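Local coordinates for LPP20 lipofamily protein (Helicobacter pylori R046Wa, PDB 4KZS) that is a secreted protein of unknown function that contains a three-helix bundle and is possibly linked to the outer membrane and the Tol-Pal system, at residues 166-169 and 170-174. Sequence-based numbering, arbitrary orientation.
Sequences NYEK and IYYQN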
# COMPACT_ATOMS: atom_id res chain seq x y z
N ASN A 166 5.14 -16.41 5.47
CA ASN A 166 4.19 -16.60 6.53
C ASN A 166 3.17 -15.51 6.55
O ASN A 166 2.00 -15.76 6.82
CB ASN A 166 4.90 -16.62 7.86
CG ASN A 166 4.39 -17.71 8.74
OD1 ASN A 166 3.35 -17.56 9.38
ND2 ASN A 166 5.10 -18.86 8.74
N TYR A 167 3.64 -14.30 6.31
CA TYR A 167 2.78 -13.16 6.35
C TYR A 167 1.87 -13.21 5.17
O TYR A 167 0.69 -12.89 5.27
CB TYR A 167 3.60 -11.92 6.28
CG TYR A 167 4.05 -11.40 7.61
CD1 TYR A 167 3.19 -11.42 8.70
CD2 TYR A 167 5.30 -10.85 7.76
CE1 TYR A 167 3.59 -10.91 9.92
CE2 TYR A 167 5.71 -10.33 8.97
CZ TYR A 167 4.85 -10.37 10.05
OH TYR A 167 5.24 -9.86 11.27
N GLU A 168 2.41 -13.61 4.03
CA GLU A 168 1.61 -13.74 2.86
C GLU A 168 0.41 -14.64 3.18
O GLU A 168 -0.73 -14.19 3.11
CB GLU A 168 2.45 -14.28 1.73
CG GLU A 168 3.39 -13.22 1.17
CD GLU A 168 2.74 -12.32 0.15
OE1 GLU A 168 3.38 -11.36 -0.31
OE2 GLU A 168 1.58 -12.56 -0.23
N LYS A 169 0.66 -15.87 3.57
CA LYS A 169 -0.40 -16.75 4.08
C LYS A 169 -1.42 -15.97 4.87
O LYS A 169 -2.56 -15.83 4.46
CB LYS A 169 0.15 -17.91 4.91
CG LYS A 169 -0.92 -18.89 5.36
CD LYS A 169 -1.51 -19.67 4.18
CE LYS A 169 -2.59 -20.64 4.63
NZ LYS A 169 -3.12 -21.55 3.60
N ILE A 170 -1.02 -15.43 6.01
CA ILE A 170 -1.96 -14.66 6.83
C ILE A 170 -2.76 -13.62 6.05
O ILE A 170 -3.86 -13.25 6.43
CB ILE A 170 -1.18 -13.96 7.94
CG1 ILE A 170 -0.59 -15.01 8.86
CG2 ILE A 170 -2.05 -12.96 8.68
CD1 ILE A 170 0.57 -14.46 9.67
N TYR A 171 -2.17 -13.13 4.95
CA TYR A 171 -2.78 -12.09 4.09
C TYR A 171 -3.83 -12.69 3.15
O TYR A 171 -4.96 -12.23 3.10
CB TYR A 171 -1.69 -11.38 3.27
CG TYR A 171 -2.21 -10.39 2.25
CD1 TYR A 171 -1.96 -10.54 0.89
CD2 TYR A 171 -2.94 -9.30 2.64
CE1 TYR A 171 -2.42 -9.61 -0.04
CE2 TYR A 171 -3.38 -8.35 1.74
CZ TYR A 171 -3.13 -8.52 0.38
OH TYR A 171 -3.60 -7.57 -0.52
N TYR A 172 -3.45 -13.73 2.41
CA TYR A 172 -4.40 -14.41 1.54
C TYR A 172 -5.51 -15.08 2.29
O TYR A 172 -6.65 -15.12 1.79
CB TYR A 172 -3.71 -15.34 0.54
CG TYR A 172 -3.02 -14.54 -0.53
CD1 TYR A 172 -1.70 -14.75 -0.83
CD2 TYR A 172 -3.69 -13.51 -1.20
CE1 TYR A 172 -1.04 -13.99 -1.81
CE2 TYR A 172 -3.05 -12.74 -2.17
CZ TYR A 172 -1.72 -12.99 -2.46
OH TYR A 172 -1.05 -12.24 -3.38
N GLN A 173 -5.26 -15.49 3.53
CA GLN A 173 -6.33 -16.15 4.25
C GLN A 173 -7.21 -15.29 5.12
O GLN A 173 -8.16 -15.79 5.69
CB GLN A 173 -5.87 -17.40 4.99
CG GLN A 173 -4.96 -17.13 6.16
CD GLN A 173 -4.86 -18.35 7.04
OE1 GLN A 173 -5.67 -18.55 7.93
NE2 GLN A 173 -3.86 -19.18 6.79
N ASN A 174 -6.94 -14.01 5.21
CA ASN A 174 -7.76 -13.16 6.07
C ASN A 174 -7.96 -11.82 5.44
O ASN A 174 -8.96 -11.15 5.72
CB ASN A 174 -7.08 -12.93 7.43
CG ASN A 174 -6.91 -14.21 8.22
OD1 ASN A 174 -7.90 -14.86 8.58
ND2 ASN A 174 -5.67 -14.60 8.48
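The Y172 ring meets the E168 carboxylate obliquely, while CD1 of Y171 lies 3.9 Å above the plane of the Y172 ring, on one face and offset toward the rim; F176 makes an edge-to-face contact with the same ring. This is an i/i+4 pairing along helix 165-172, which packs against helix 135-157 through E168 and Y171, both touching L144, consistent with the three-helix bundle of this protein. E168 and Y172 run alongside each other, carboxylate and ring planes 37° apart, with OE2 of E168 3.4 Å from CE1 of Y172. A bend in the E168 chain (chi2 -84°) brings that oxygen to the ring, and E168 also touches M148. Y167 and I170, three residues apart, lie side by side: CD1 of I170 approaches the Y167 ring obliquely, 4.1 Å from CD1 of Y167, and Y118 and F121 pack edge-to-face with that tyrosine. Successive i+4 to i backbone bonds support the helical assignment: I170 N to N166 O is almost straight (176° at the hydrogen), and Q173 N to K169 O spans 2.9 Å. The side chain of N174 folds back on the backbone: its ND2 donates to I170 O at 3.0 Å, in the carbonyl plane and on a lone pair.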